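PDB 6CC2: cell division control protein 45 cdc45 putative from Entamoeba histolytica, which probably serves in DNA replication as the Cdc45 component of the eukaryotic replicative helicase, the CMG complex with MCM2-7 and GINS. Local coordinates for residues 358-366 / 377-385. Sequence-based numbering, arbitrary orientation.
Sequences AHAIGSIIT and QFWEGFKLL
Ile-361 and Ile-364 of helix 354-364 meet Gly-381 and Leu-384 of helix 374-385 where the short segments run antiparallel, 159° between their directions and 8.9 Å between their axes. The two helices form a helical hairpin, with one knob-into-hole contact, within the buried interior of this Cdc45 chain. Ile-364 is the knob, set among Gln-377, Glu-380, Gly-381 and Leu-384. Its two branches divide the work: chi1 of -70° sets CG1 beside the backbone N and leaves CG2 anti to it, where CG2 reaches CB of Glu-380 at 3.6 Å, while CG1 meets CD2 of Leu-384. Glycine suits position 381 because a CB there would point into the facing helix and collide with CG2 of Ile-365. Having no side chain, Gly-381 lets the backbones come close, its CA lying 5.4 Å from that of Ile-361. CG2 of Ile-361 can then settle against the backbone of Gly-381, and CG2 of Ile-365 lies 3.6 Å from the carbonyl O of Gln-377. A branched leucine suits position 384 because its CD2 can reach both isoleucines: it touches CG1 of Ile-361 and CG1 of Ile-364, the side chain crossing that of Ile-364 at about a right angle. Small Ala-360 leaves room for this branch, with Phe-397 and Tyr-393 of helix 393-417 also touching the alanine. Glu-380 suits the border, lending its CB to the apolar contact although the residue is exposed. As the first helix ends, OG1 of Thr-366 donates a hydrogen bond to the carbonyl O of Gly-362, tilted 26° from the carbonyl plane. At the other end of the interface, the long CG1 branch of Ile-361 carries its CD1 to within 3.8 Å of CD1 of Leu-385.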
ATOM      1  N   ALA A 358      -7.013  -1.485   6.733  1.00 15.22           N
ATOM      2  CA  ALA A 358      -5.999  -1.176   5.730  1.00 14.79           C
ATOM      3  C   ALA A 358      -6.359  -1.761   4.358  1.00 17.05           C
ATOM      4  O   ALA A 358      -6.138  -1.122   3.313  1.00 17.31           O
ATOM      5  CB  ALA A 358      -4.641  -1.654   6.199  1.00 15.26           C
ATOM      6  N   HIS A 359      -6.914  -2.964   4.328  1.00 15.65           N
ATOM      7  CA  HIS A 359      -7.354  -3.530   3.047  1.00 16.34           C
ATOM      8  C   HIS A 359      -8.461  -2.666   2.446  1.00 15.64           C
ATOM      9  O   HIS A 359      -8.455  -2.375   1.241  1.00 17.55           O
ATOM     10  CB  HIS A 359      -7.851  -4.972   3.224  1.00 17.87           C
ATOM     11  CG  HIS A 359      -6.770  -5.982   3.374  1.00 18.07           C
ATOM     12  ND1 HIS A 359      -5.804  -6.194   2.412  1.00 18.04           N
ATOM     13  CD2 HIS A 359      -6.538  -6.889   4.355  1.00 17.83           C
ATOM     14  CE1 HIS A 359      -5.002  -7.168   2.808  1.00 19.86           C
ATOM     15  NE2 HIS A 359      -5.426  -7.613   3.979  1.00 18.56           N
ATOM     16  N   ALA A 360      -9.421  -2.260   3.264  1.00 14.55           N
ATOM     17  CA  ALA A 360     -10.568  -1.516   2.776  1.00 17.01           C
ATOM     18  C   ALA A 360     -10.136  -0.161   2.244  1.00 18.43           C
ATOM     19  O   ALA A 360     -10.545   0.250   1.157  1.00 19.26           O
ATOM     20  CB  ALA A 360     -11.597  -1.326   3.892  1.00 18.27           C
ATOM     21  N   ILE A 361      -9.319   0.566   3.022  1.00 15.89           N
ATOM     22  CA  ILE A 361      -8.866   1.890   2.592  1.00 15.58           C
ATOM     23  C   ILE A 361      -7.951   1.768   1.384  1.00 16.44           C
ATOM     24  O   ILE A 361      -8.037   2.575   0.442  1.00 16.65           O
ATOM     25  CB  ILE A 361      -8.180   2.619   3.764  1.00 15.76           C
ATOM     26  CG1 ILE A 361      -9.167   2.777   4.927  1.00 17.87           C
ATOM     27  CG2 ILE A 361      -7.636   3.988   3.318  1.00 18.31           C
ATOM     28  CD1 ILE A 361      -8.519   3.157   6.251  1.00 20.02           C
ATOM     29  N   GLY A 362      -7.062   0.762   1.382  1.00 15.81           N
ATOM     30  CA  GLY A 362      -6.193   0.560   0.238  1.00 20.39           C
ATOM     31  C   GLY A 362      -6.985   0.338  -1.039  1.00 19.50           C
ATOM     32  O   GLY A 362      -6.624   0.843  -2.106  1.00 18.45           O
ATOM     33  N   SER A 363      -8.099  -0.380  -0.933  1.00 17.42           N
ATOM     34  CA  SER A 363      -8.961  -0.579  -2.085  1.00 18.10           C
ATOM     35  C   SER A 363      -9.658   0.708  -2.497  1.00 18.41           C
ATOM     36  O   SER A 363      -9.750   1.017  -3.690  1.00 19.29           O
ATOM     37  CB  SER A 363      -9.986  -1.678  -1.776  1.00 22.06           C
ATOM     38  OG  SER A 363     -10.864  -1.886  -2.878  1.00 28.37           O
ATOM     39  N   ILE A 364     -10.149   1.482  -1.526  1.00 17.61           N
ATOM     40  CA  ILE A 364     -10.825   2.741  -1.876  1.00 20.80           C
ATOM     41  C   ILE A 364      -9.891   3.661  -2.665  1.00 20.54           C
ATOM     42  O   ILE A 364     -10.313   4.325  -3.623  1.00 22.70           O
ATOM     43  CB  ILE A 364     -11.350   3.436  -0.605  1.00 23.11           C
ATOM     44  CG1 ILE A 364     -12.507   2.675   0.003  1.00 24.07           C
ATOM     45  CG2 ILE A 364     -11.760   4.888  -0.911  1.00 25.32           C
ATOM     46  CD1 ILE A 364     -13.674   2.464  -0.909  1.00 31.79           C
ATOM     47  N   ILE A 365      -8.612   3.735  -2.286  1.00 18.73           N
ATOM     48  CA  ILE A 365      -7.693   4.653  -2.954  1.00 21.68           C
ATOM     49  C   ILE A 365      -7.073   4.050  -4.215  1.00 23.64           C
ATOM     50  O   ILE A 365      -6.214   4.678  -4.847  1.00 23.75           O
ATOM     51  CB  ILE A 365      -6.571   5.131  -2.003  1.00 19.94           C
ATOM     52  CG1 ILE A 365      -5.645   3.991  -1.614  1.00 21.37           C
ATOM     53  CG2 ILE A 365      -7.179   5.789  -0.767  1.00 19.35           C
ATOM     54  CD1 ILE A 365      -4.392   4.474  -0.903  1.00 23.04           C
ATOM     55  N   THR A 366      -7.471   2.840  -4.595  1.00 20.17           N
ATOM     56  CA  THR A 366      -7.048   2.278  -5.870  1.00 20.67           C
ATOM     57  C   THR A 366      -7.969   2.793  -6.964  1.00 20.52           C
ATOM     58  O   THR A 366      -9.179   2.595  -6.893  1.00 20.61           O
ATOM     59  CB  THR A 366      -7.094   0.753  -5.801  1.00 21.99           C
ATOM     60  OG1 THR A 366      -6.216   0.294  -4.756  1.00 20.03           O
ATOM     61  CG2 THR A 366      -6.659   0.139  -7.143  1.00 23.43           C
ATOM     62  N   GLN A 377      -9.391  10.399  -4.733  1.00 19.87           N
ATOM     63  CA  GLN A 377      -9.454   9.195  -3.911  1.00 20.50           C
ATOM     64  C   GLN A 377      -8.731   9.395  -2.581  1.00 20.12           C
ATOM     65  O   GLN A 377      -9.074   8.752  -1.596  1.00 19.69           O
ATOM     66  CB  GLN A 377      -8.861   7.984  -4.644  1.00 20.96           C
ATOM     67  CG  GLN A 377      -9.719   7.510  -5.833  1.00 23.73           C
ATOM     68  CD  GLN A 377     -11.175   7.357  -5.485  1.00 27.45           C
ATOM     69  OE1 GLN A 377     -11.578   6.406  -4.807  1.00 31.27           O
ATOM     70  NE2 GLN A 377     -11.980   8.304  -5.925  1.00 24.70           N
ATOM     71  N   PHE A 378      -7.752  10.302  -2.522  1.00 18.85           N
ATOM     72  CA  PHE A 378      -7.163  10.638  -1.225  1.00 17.85           C
ATOM     73  C   PHE A 378      -8.241  11.002  -0.200  1.00 19.32           C
ATOM     74  O   PHE A 378      -8.210  10.522   0.941  1.00 19.02           O
ATOM     75  CB  PHE A 378      -6.174  11.786  -1.347  1.00 19.58           C
ATOM     76  CG  PHE A 378      -5.850  12.410  -0.025  1.00 20.44           C
ATOM     77  CD1 PHE A 378      -4.882  11.833   0.787  1.00 19.47           C
ATOM     78  CD2 PHE A 378      -6.520  13.540   0.416  1.00 20.97           C
ATOM     79  CE1 PHE A 378      -4.607  12.382   2.040  1.00 19.19           C
ATOM     80  CE2 PHE A 378      -6.252  14.085   1.635  1.00 18.62           C
ATOM     81  CZ  PHE A 378      -5.295  13.523   2.454  1.00 18.98           C
ATOM     82  N   TRP A 379      -9.201  11.844  -0.597  1.00 19.77           N
ATOM     83  CA  TRP A 379     -10.221  12.305   0.339  1.00 20.68           C
ATOM     84  C   TRP A 379     -11.207  11.209   0.691  1.00 21.33           C
ATOM     85  O   TRP A 379     -11.702  11.161   1.818  1.00 22.17           O
ATOM     86  CB  TRP A 379     -10.934  13.537  -0.237  1.00 21.87           C
ATOM     87  CG  TRP A 379     -10.059  14.732  -0.156  1.00 24.20           C
ATOM     88  CD1 TRP A 379      -9.477  15.399  -1.188  1.00 27.05           C
ATOM     89  CD2 TRP A 379      -9.625  15.389   1.039  1.00 25.11           C
ATOM     90  NE1 TRP A 379      -8.713  16.435  -0.714  1.00 27.46           N
ATOM     91  CE2 TRP A 379      -8.792  16.458   0.653  1.00 26.88           C
ATOM     92  CE3 TRP A 379      -9.857  15.172   2.406  1.00 26.42           C
ATOM     93  CZ2 TRP A 379      -8.199  17.313   1.580  1.00 30.19           C
ATOM     94  CZ3 TRP A 379      -9.269  16.024   3.320  1.00 32.49           C
ATOM     95  CH2 TRP A 379      -8.455  17.080   2.906  1.00 29.93           C
ATOM     96  N   GLU A 380     -11.490  10.303  -0.248  1.00 20.27           N
ATOM     97  CA  GLU A 380     -12.307   9.146   0.080  1.00 20.94           C
ATOM     98  C   GLU A 380     -11.616   8.264   1.111  1.00 18.49           C
ATOM     99  O   GLU A 380     -12.268   7.728   2.020  1.00 21.68           O
ATOM    100  CB  GLU A 380     -12.630   8.355  -1.182  1.00 24.68           C
ATOM    101  CG  GLU A 380     -13.456   9.121  -2.204  1.00 31.16           C
ATOM    102  CD  GLU A 380     -14.830   9.525  -1.664  1.00 49.16           C
ATOM    103  OE1 GLU A 380     -15.420   8.753  -0.877  1.00 52.09           O
ATOM    104  OE2 GLU A 380     -15.313  10.619  -2.021  1.00 56.70           O
ATOM    105  N   GLY A 381     -10.304   8.050   0.950  1.00 17.49           N
ATOM    106  CA  GLY A 381      -9.572   7.239   1.910  1.00 19.55           C
ATOM    107  C   GLY A 381      -9.496   7.904   3.273  1.00 21.50           C
ATOM    108  O   GLY A 381      -9.638   7.246   4.302  1.00 20.86           O
ATOM    109  N   PHE A 382      -9.260   9.215   3.288  1.00 21.24           N
ATOM    110  CA  PHE A 382      -9.254   9.996   4.533  1.00 20.37           C
ATOM    111  C   PHE A 382     -10.593   9.903   5.250  1.00 20.19           C
ATOM    112  O   PHE A 382     -10.640   9.743   6.481  1.00 20.96           O
ATOM    113  CB  PHE A 382      -8.918  11.454   4.213  1.00 20.49           C
ATOM    114  CG  PHE A 382      -8.941  12.370   5.407  1.00 20.04           C
ATOM    115  CD1 PHE A 382     -10.104  13.036   5.759  1.00 22.86           C
ATOM    116  CD2 PHE A 382      -7.799  12.576   6.169  1.00 21.01           C
ATOM    117  CE1 PHE A 382     -10.145  13.874   6.863  1.00 27.93           C
ATOM    118  CE2 PHE A 382      -7.839  13.450   7.277  1.00 23.66           C
ATOM    119  CZ  PHE A 382      -9.001  14.075   7.613  1.00 27.68           C
ATOM    120  N   LYS A 383     -11.686  10.037   4.504  1.00 22.60           N
ATOM    121  CA  LYS A 383     -13.016   9.951   5.082  1.00 22.84           C
ATOM    122  C   LYS A 383     -13.260   8.579   5.697  1.00 22.58           C
ATOM    123  O   LYS A 383     -13.785   8.482   6.813  1.00 23.41           O
ATOM    124  CB  LYS A 383     -14.064  10.244   4.008  1.00 29.99           C
ATOM    125  CG  LYS A 383     -15.508  10.108   4.443  1.00 55.74           C
ATOM    126  CD  LYS A 383     -16.450  10.223   3.243  1.00 75.97           C
ATOM    127  CE  LYS A 383     -17.912  10.191   3.662  1.00 84.76           C
ATOM    128  NZ  LYS A 383     -18.284  11.385   4.472  1.00 86.81           N
ATOM    129  N   LEU A 384     -12.868   7.507   5.002  1.00 21.87           N
ATOM    130  CA  LEU A 384     -13.054   6.171   5.573  1.00 21.33           C
ATOM    131  C   LEU A 384     -12.170   5.979   6.804  1.00 20.67           C
ATOM    132  O   LEU A 384     -12.631   5.486   7.844  1.00 21.48           O
ATOM    133  CB  LEU A 384     -12.806   5.086   4.532  1.00 19.46           C
ATOM    134  CG  LEU A 384     -12.991   3.659   5.047  1.00 18.18           C
ATOM    135  CD1 LEU A 384     -14.344   3.495   5.735  1.00 21.14           C
ATOM    136  CD2 LEU A 384     -12.830   2.609   3.912  1.00 18.75           C
ATOM    137  N   LEU A 385     -10.895   6.353   6.704  1.00 20.95           N
ATOM    138  CA  LEU A 385     -10.000   6.263   7.855  1.00 20.51           C
ATOM    139  C   LEU A 385     -10.606   6.958   9.064  1.00 21.54           C
ATOM    140  O   LEU A 385     -10.523   6.454  10.198  1.00 19.71           O
ATOM    141  CB  LEU A 385      -8.642   6.884   7.504  1.00 19.67           C
ATOM    142  CG  LEU A 385      -7.592   6.888   8.600  1.00 22.72           C
ATOM    143  CD1 LEU A 385      -7.106   5.470   8.895  1.00 23.91           C
ATOM    144  CD2 LEU A 385      -6.436   7.781   8.150  1.00 22.71           C
TER